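Molybdopterin synthase catalytic subunit (PDB 5MPO) catalyses the conversion of precursor Z into molybdopterin, moving two sulfur atoms from thiocarboxylated MOCS2A into the substrate to form its dithiolene group. Local coordinates at residues P41-I46 / P90-A95; S83-K88 / S127-T132. All blocks are in the same frame, centred on the assembly; numbering follows the deposited sequence.

Contact 1: residues P41-I46 / P90-A95; sequences PLCGAI and PVKHIA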
ATOM      1  N   PRO C  41       1.642  -3.547 -18.148  1.00 55.30           N
ATOM      2  CA  PRO C  41       0.356  -3.493 -18.876  1.00 55.32           C
ATOM      3  C   PRO C  41      -0.564  -4.658 -18.531  1.00 48.02           C
ATOM      4  O   PRO C  41      -1.750  -4.568 -18.719  1.00 59.66           O
ATOM      5  CB  PRO C  41       0.776  -3.532 -20.350  1.00 59.66           C
ATOM      6  CG  PRO C  41       2.133  -4.180 -20.361  1.00 61.87           C
ATOM      7  CD  PRO C  41       2.775  -3.866 -19.042  1.00 62.13           C
ATOM      8  N   LEU C  42      -0.025  -5.740 -18.006  1.00 48.71           N
ATOM      9  CA  LEU C  42      -0.870  -6.825 -17.515  1.00 55.00           C
ATOM     10  C   LEU C  42      -1.399  -6.582 -16.104  1.00 54.94           C
ATOM     11  O   LEU C  42      -2.138  -7.405 -15.618  1.00 54.60           O
ATOM     12  CB  LEU C  42      -0.101  -8.134 -17.512  1.00 52.23           C
ATOM     13  CG  LEU C  42       0.439  -8.547 -18.893  1.00 65.37           C
ATOM     14  CD1 LEU C  42       1.661  -9.450 -18.733  1.00 64.45           C
ATOM     15  CD2 LEU C  42      -0.642  -9.205 -19.757  1.00 59.19           C
ATOM     16  N   CYS C  43      -1.021  -5.471 -15.459  1.00 54.68           N
ATOM     17  CA  CYS C  43      -1.324  -5.227 -14.062  1.00 56.92           C
ATOM     18  C   CYS C  43      -2.211  -4.028 -13.894  1.00 53.69           C
ATOM     19  O   CYS C  43      -1.964  -2.972 -14.495  1.00 63.32           O
ATOM     20  CB  CYS C  43      -0.031  -5.036 -13.254  1.00 54.46           C
ATOM     21  SG  CYS C  43       0.752  -6.644 -13.015  1.00 55.15           S
ATOM     22  N   GLY C  44      -3.245  -4.229 -13.078  1.00 56.31           N
ATOM     23  CA  GLY C  44      -4.198  -3.216 -12.671  1.00 53.17           C
ATOM     24  C   GLY C  44      -3.953  -2.609 -11.304  1.00 51.25           C
ATOM     25  O   GLY C  44      -4.520  -1.564 -10.997  1.00 56.54           O
ATOM     26  N   ALA C  45      -3.115  -3.236 -10.482  1.00 51.17           N
ATOM     27  CA  ALA C  45      -2.922  -2.775  -9.087  1.00 51.59           C
ATOM     28  C   ALA C  45      -1.437  -2.744  -8.673  1.00 53.87           C
ATOM     29  O   ALA C  45      -0.701  -3.688  -8.917  1.00 52.89           O
ATOM     30  CB  ALA C  45      -3.711  -3.656  -8.130  1.00 49.92           C
ATOM     31  N   ILE C  46      -1.036  -1.650  -8.047  1.00 48.73           N
ATOM     32  CA  ILE C  46       0.258  -1.501  -7.433  1.00 51.19           C
ATOM     33  C   ILE C  46      -0.010  -1.085  -6.017  1.00 50.34           C
ATOM     34  O   ILE C  46      -0.693  -0.060  -5.830  1.00 49.16           O
ATOM     35  CB  ILE C  46       1.059  -0.396  -8.127  1.00 49.70           C
ATOM     36  CG1 ILE C  46       1.286  -0.793  -9.585  1.00 50.08           C
ATOM     37  CG2 ILE C  46       2.385  -0.148  -7.425  1.00 48.29           C
ATOM     38  CD1 ILE C  46       2.038   0.245 -10.383  1.00 49.45           C
ATOM     39  N   PRO C  90      -0.556 -14.153  -6.905  1.00 53.93           N
ATOM     40  CA  PRO C  90      -0.338 -13.941  -8.354  1.00 48.86           C
ATOM     41  C   PRO C  90       0.218 -12.570  -8.689  1.00 52.37           C
ATOM     42  O   PRO C  90      -0.378 -11.821  -9.457  1.00 64.90           O
ATOM     43  CB  PRO C  90      -1.750 -14.067  -8.940  1.00 47.70           C
ATOM     44  CG  PRO C  90      -2.650 -13.562  -7.856  1.00 45.47           C
ATOM     45  CD  PRO C  90      -2.010 -14.086  -6.571  1.00 51.10           C
ATOM     46  N   VAL C  91       1.404 -12.277  -8.204  1.00 49.70           N
ATOM     47  CA  VAL C  91       1.995 -10.959  -8.426  1.00 47.78           C
ATOM     48  C   VAL C  91       2.852 -10.969  -9.689  1.00 46.84           C
ATOM     49  O   VAL C  91       3.367 -12.003 -10.078  1.00 45.34           O
ATOM     50  CB  VAL C  91       2.821 -10.481  -7.189  1.00 45.77           C
ATOM     51  CG1 VAL C  91       1.952 -10.500  -5.943  1.00 46.08           C
ATOM     52  CG2 VAL C  91       4.106 -11.309  -6.981  1.00 44.65           C
ATOM     53  N   LYS C  92       3.080  -9.803 -10.272  1.00 45.74           N
ATOM     54  CA  LYS C  92       3.942  -9.723 -11.416  1.00 48.17           C
ATOM     55  C   LYS C  92       5.368  -9.346 -11.006  1.00 46.85           C
ATOM     56  O   LYS C  92       6.227 -10.208 -11.022  1.00 51.16           O
ATOM     57  CB  LYS C  92       3.377  -8.739 -12.434  1.00 47.07           C
ATOM     58  CG  LYS C  92       4.138  -8.716 -13.744  1.00 54.62           C
ATOM     59  CD  LYS C  92       4.220 -10.122 -14.331  1.00 59.24           C
ATOM     60  CE  LYS C  92       4.708 -10.122 -15.765  1.00 66.29           C
ATOM     61  NZ  LYS C  92       4.972 -11.521 -16.192  1.00 67.59           N
ATOM     62  N   HIS C  93       5.567  -8.080 -10.617  1.00 42.44           N
ATOM     63  CA  HIS C  93       6.833  -7.490 -10.191  1.00 45.58           C
ATOM     64  C   HIS C  93       6.836  -7.087  -8.661  1.00 43.40           C
ATOM     65  O   HIS C  93       5.835  -6.600  -8.111  1.00 41.74           O
ATOM     66  CB  HIS C  93       7.147  -6.188 -10.981  1.00 44.67           C
ATOM     67  CG  HIS C  93       7.082  -6.327 -12.466  1.00 49.35           C
ATOM     68  ND1 HIS C  93       7.759  -7.306 -13.160  1.00 46.60           N
ATOM     69  CD2 HIS C  93       6.436  -5.581 -13.397  1.00 53.47           C
ATOM     70  CE1 HIS C  93       7.502  -7.176 -14.448  1.00 48.69           C
ATOM     71  NE2 HIS C  93       6.712  -6.125 -14.614  1.00 51.39           N
ATOM     72  N   ILE C  94       7.991  -7.237  -8.027  1.00 39.65           N
ATOM     73  CA  ILE C  94       8.236  -6.848  -6.624  1.00 37.54           C
ATOM     74  C   ILE C  94       9.528  -5.983  -6.653  1.00 40.45           C
ATOM     75  O   ILE C  94      10.543  -6.323  -7.352  1.00 39.55           O
ATOM     76  CB  ILE C  94       8.458  -8.107  -5.786  1.00 38.64           C
ATOM     77  CG1 ILE C  94       7.352  -9.148  -6.010  1.00 40.12           C
ATOM     78  CG2 ILE C  94       8.726  -7.751  -4.370  1.00 41.05           C
ATOM     79  CD1 ILE C  94       7.603 -10.479  -5.320  1.00 44.32           C
ATOM     80  N   ALA C  95       9.453  -4.819  -6.026  1.00 40.06           N
ATOM     81  CA  ALA C  95      10.592  -3.970  -5.866  1.00 44.32           C
ATOM     82  C   ALA C  95      10.740  -3.764  -4.379  1.00 45.66           C
ATOM     83  O   ALA C  95       9.743  -3.525  -3.707  1.00 48.22           O
ATOM     84  CB  ALA C  95      10.374  -2.655  -6.548  1.00 46.43           C
TER
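The carbonyl oxygen of Lys92, whose side chain meets Cys43 and Leu42, is gripped twice from outside the two segments: Arg86 NH1 hydrogen-bonds to it, and Ser18 OG adds a weak bond. Across the contact the touch is apolar. Cys43 SG lies 3.4 Å from Lys92 CB and 4.0 Å from Lys92 CG, so the sulfur meets the root of the lysine chain rather than its charged end. With CG anti to the backbone N (chi1 -173°) and a bend at chi2 (55°), the lysine chain passes by the sulfur, and farther out Lys92 CE comes within 4.3 Å of Leu42 CD1. The ammonium group ends on Glu16 O. Within segment 90-95, Lys92 CG lies over the centre of the His93 ring, 3.7 Å above its plane. Backbone separation is wide, with Cys43 CA and Lys92 CA 7.4 Å apart, because strand 108-116 runs between the two; Ser115 touches both side chains. Gly44 and Ala45 stand opposite the one residue Ser116, which makes a classic bulge where strand 45-52 begins; this strand, outermost within its own chain, pairs antiparallel with a strand of a second copy of this protein and carries the mixed sheet across that interface.

Contact 2: residues S83-K88 / S127-T132; sequences SDIRQK and SYAIDT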
ATOM      1  N   SER C  83      10.299 -14.851  -3.271  1.00 43.79           N
ATOM      2  CA  SER C  83      10.028 -16.168  -3.759  1.00 43.71           C
ATOM      3  C   SER C  83       8.828 -16.764  -2.992  1.00 42.57           C
ATOM      4  O   SER C  83       7.960 -17.418  -3.533  1.00 43.15           O
ATOM      5  CB  SER C  83      11.350 -16.960  -3.609  1.00 45.21           C
ATOM      6  OG  SER C  83      11.162 -18.317  -3.862  1.00 50.12           O
ATOM      7  N   ASP C  84       8.763 -16.522  -1.702  1.00 45.32           N
ATOM      8  CA  ASP C  84       7.642 -16.993  -0.937  1.00 43.20           C
ATOM      9  C   ASP C  84       6.354 -16.267  -1.327  1.00 43.85           C
ATOM     10  O   ASP C  84       5.302 -16.875  -1.428  1.00 45.12           O
ATOM     11  CB  ASP C  84       7.968 -16.816   0.525  1.00 44.73           C
ATOM     12  CG  ASP C  84       9.037 -17.868   1.012  1.00 46.15           C
ATOM     13  OD1 ASP C  84       9.244 -18.943   0.371  1.00 48.61           O
ATOM     14  OD2 ASP C  84       9.643 -17.630   2.052  1.00 43.59           O
ATOM     15  N   ILE C  85       6.447 -14.977  -1.550  1.00 37.97           N
ATOM     16  CA  ILE C  85       5.336 -14.223  -2.040  1.00 39.49           C
ATOM     17  C   ILE C  85       4.803 -14.835  -3.324  1.00 43.51           C
ATOM     18  O   ILE C  85       3.609 -15.044  -3.435  1.00 39.43           O
ATOM     19  CB  ILE C  85       5.691 -12.755  -2.281  1.00 41.47           C
ATOM     20  CG1 ILE C  85       5.729 -12.007  -0.941  1.00 39.47           C
ATOM     21  CG2 ILE C  85       4.688 -12.100  -3.204  1.00 42.55           C
ATOM     22  CD1 ILE C  85       6.253 -10.604  -1.052  1.00 39.15           C
ATOM     23  N   ARG C  86       5.673 -15.174  -4.254  1.00 42.24           N
ATOM     24  CA  ARG C  86       5.207 -15.774  -5.514  1.00 44.92           C
ATOM     25  C   ARG C  86       4.678 -17.223  -5.354  1.00 46.05           C
ATOM     26  O   ARG C  86       4.043 -17.743  -6.244  1.00 47.76           O
ATOM     27  CB  ARG C  86       6.314 -15.747  -6.554  1.00 39.85           C
ATOM     28  CG  ARG C  86       6.705 -14.368  -6.979  1.00 40.61           C
ATOM     29  CD  ARG C  86       7.947 -14.402  -7.862  1.00 44.58           C
ATOM     30  NE  ARG C  86       8.447 -13.037  -8.134  1.00 45.89           N
ATOM     31  CZ  ARG C  86       7.881 -12.146  -8.942  1.00 43.27           C
ATOM     32  NH1 ARG C  86       6.804 -12.431  -9.627  1.00 43.35           N
ATOM     33  NH2 ARG C  86       8.427 -10.946  -9.093  1.00 45.04           N
ATOM     34  N   GLN C  87       4.916 -17.862  -4.217  1.00 46.80           N
ATOM     35  CA  GLN C  87       4.362 -19.184  -3.982  1.00 43.13           C
ATOM     36  C   GLN C  87       2.883 -19.074  -3.569  1.00 44.70           C
ATOM     37  O   GLN C  87       2.087 -19.954  -3.827  1.00 46.74           O
ATOM     38  CB  GLN C  87       5.280 -19.997  -3.067  1.00 48.57           C
ATOM     39  CG  GLN C  87       4.575 -20.805  -1.967  1.00 66.02           C
ATOM     40  CD  GLN C  87       5.523 -21.559  -0.997  1.00 75.89           C
ATOM     41  OE1 GLN C  87       6.779 -21.401  -1.015  1.00 79.69           O
ATOM     42  NE2 GLN C  87       4.912 -22.399  -0.147  1.00 60.11           N
ATOM     43  N   LYS C  88       2.475 -17.958  -3.018  1.00 41.63           N
ATOM     44  CA  LYS C  88       1.075 -17.812  -2.682  1.00 46.02           C
ATOM     45  C   LYS C  88       0.211 -16.910  -3.596  1.00 46.76           C
ATOM     46  O   LYS C  88      -0.917 -17.262  -3.927  1.00 40.80           O
ATOM     47  CB  LYS C  88       0.959 -17.258  -1.275  1.00 48.93           C
ATOM     48  CG  LYS C  88      -0.478 -17.041  -0.892  1.00 46.59           C
ATOM     49  CD  LYS C  88      -0.623 -16.729   0.536  1.00 48.66           C
ATOM     50  CE  LYS C  88      -2.071 -16.466   0.808  1.00 45.90           C
ATOM     51  NZ  LYS C  88      -2.193 -16.045   2.195  1.00 45.80           N
ATOM     52  N   SER C 127       2.048  -6.225   2.456  1.00 43.29           N
ATOM     53  CA  SER C 127       1.915  -6.372   3.878  1.00 47.52           C
ATOM     54  C   SER C 127       2.814  -7.509   4.418  1.00 42.38           C
ATOM     55  O   SER C 127       3.519  -7.310   5.383  1.00 35.90           O
ATOM     56  CB  SER C 127       0.451  -6.607   4.225  1.00 47.43           C
ATOM     57  OG  SER C 127       0.312  -6.669   5.610  1.00 68.19           O
ATOM     58  N   TYR C 128       2.772  -8.680   3.789  1.00 37.74           N
ATOM     59  CA  TYR C 128       3.666  -9.766   4.128  1.00 42.76           C
ATOM     60  C   TYR C 128       5.170  -9.379   3.959  1.00 46.30           C
ATOM     61  O   TYR C 128       5.994  -9.784   4.748  1.00 44.24           O
ATOM     62  CB  TYR C 128       3.413 -10.965   3.244  1.00 41.19           C
ATOM     63  CG  TYR C 128       4.403 -12.095   3.495  1.00 43.74           C
ATOM     64  CD1 TYR C 128       4.245 -12.979   4.610  1.00 42.25           C
ATOM     65  CD2 TYR C 128       5.511 -12.297   2.628  1.00 42.87           C
ATOM     66  CE1 TYR C 128       5.117 -14.039   4.819  1.00 44.06           C
ATOM     67  CE2 TYR C 128       6.419 -13.354   2.845  1.00 37.25           C
ATOM     68  CZ  TYR C 128       6.240 -14.221   3.934  1.00 41.40           C
ATOM     69  OH  TYR C 128       7.146 -15.255   4.156  1.00 45.25           O
ATOM     70  N   ALA C 129       5.488  -8.612   2.922  1.00 42.92           N
ATOM     71  CA  ALA C 129       6.848  -8.207   2.687  1.00 43.05           C
ATOM     72  C   ALA C 129       7.395  -7.327   3.837  1.00 43.69           C
ATOM     73  O   ALA C 129       8.444  -7.637   4.391  1.00 51.00           O
ATOM     74  CB  ALA C 129       6.964  -7.509   1.355  1.00 39.55           C
ATOM     75  N   ILE C 130       6.715  -6.252   4.184  1.00 44.06           N
ATOM     76  CA  ILE C 130       7.192  -5.408   5.264  1.00 45.51           C
ATOM     77  C   ILE C 130       7.246  -6.128   6.625  1.00 45.28           C
ATOM     78  O   ILE C 130       8.195  -5.972   7.358  1.00 54.51           O
ATOM     79  CB  ILE C 130       6.439  -4.064   5.367  1.00 48.30           C
ATOM     80  CG1 ILE C 130       7.118  -3.166   6.420  1.00 48.02           C
ATOM     81  CG2 ILE C 130       4.965  -4.235   5.740  1.00 57.41           C
ATOM     82  CD1 ILE C 130       8.576  -2.803   6.084  1.00 48.64           C
ATOM     83  N   ASP C 131       6.260  -6.927   6.941  1.00 41.82           N
ATOM     84  CA  ASP C 131       6.294  -7.717   8.164  1.00 46.28           C
ATOM     85  C   ASP C 131       7.435  -8.708   8.261  1.00 44.81           C
ATOM     86  O   ASP C 131       8.019  -8.930   9.353  1.00 44.90           O
ATOM     87  CB  ASP C 131       4.972  -8.506   8.369  1.00 40.26           C
ATOM     88  CG  ASP C 131       3.775  -7.561   8.708  1.00 47.33           C
ATOM     89  OD1 ASP C 131       3.970  -6.338   8.967  1.00 46.44           O
ATOM     90  OD2 ASP C 131       2.636  -8.036   8.678  1.00 48.24           O
ATOM     91  N   THR C 132       7.646  -9.381   7.153  1.00 44.26           N
ATOM     92  CA  THR C 132       8.626 -10.416   7.082  1.00 44.48           C
ATOM     93  C   THR C 132      10.025  -9.753   7.063  1.00 45.20           C
ATOM     94  O   THR C 132      10.904 -10.195   7.748  1.00 41.01           O
ATOM     95  CB  THR C 132       8.343 -11.314   5.884  1.00 43.83           C
ATOM     96  OG1 THR C 132       6.968 -11.716   5.947  1.00 43.23           O
ATOM     97  CG2 THR C 132       9.316 -12.573   5.884  1.00 41.14           C
TER
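Two helices laid against the mixed sheet of this MoaE-family alpha/beta fold meet here, 73-88 through Ile85 and 119-136 through Tyr128 and Ala129. Their short segments run roughly antiparallel, 148° between directions, with axes 10.7 Å apart at closest approach. Ile85 carries the contact: its CG1 lies 3.6 Å from Tyr128 CD2, and its CD1 lies 4.0 Å from Ala129 CB, the Ile85 and Tyr128 side chains sliding past each other in opposite directions. Tyr128 is aimed at the neighbouring helix by a CG anti to its backbone nitrogen (chi1 176°), and its ring is met obliquely by Ile85. One ring face is covered from within its own helix by Thr132 OG1, 3.1 Å above the centre. At the phenol end, Tyr128 OH is 4.0 Å from both Asp84 CB and Asp84 OD2, the latter too far for a hydrogen bond, with carboxylate and ring planes 68° apart. Replacing Tyr128 with alanine would probably open a gap beside Ile85 CG1 and strip the cover from Asp84 CB. On the sheet side, Ile85 touches Val91 and Ile94, and Ala129 touches Ile112. The chemistry implies that the segments meet through apolar packing, without salt bridge or hydrogen bond.

Overall arrangement
Contacts 1 and 2 have centres 14 Å apart and join directly through segments 83-88 and 90-95, which follow one another in the chain. The hydrogen bond that links them, Arg86 NH1 to Lys92 O, measures 2.7 Å, while Val91 CG2 packs 3.9 Å from Ile85 CG2. Arg86 thus reaches from the end of helix 73-88 to the chain just beyond it. Both contacts also reach the second subunit, contact 2 through a salt bridge from Asp131 to Arg119 of that subunit, itself a predicted substrate-binding position. Other predicted substrate-binding residues lie near: the Cys43 side chain is about 9 Å from that of His118, and the side chain of Ala129 is about 9 Å from that of Lys134.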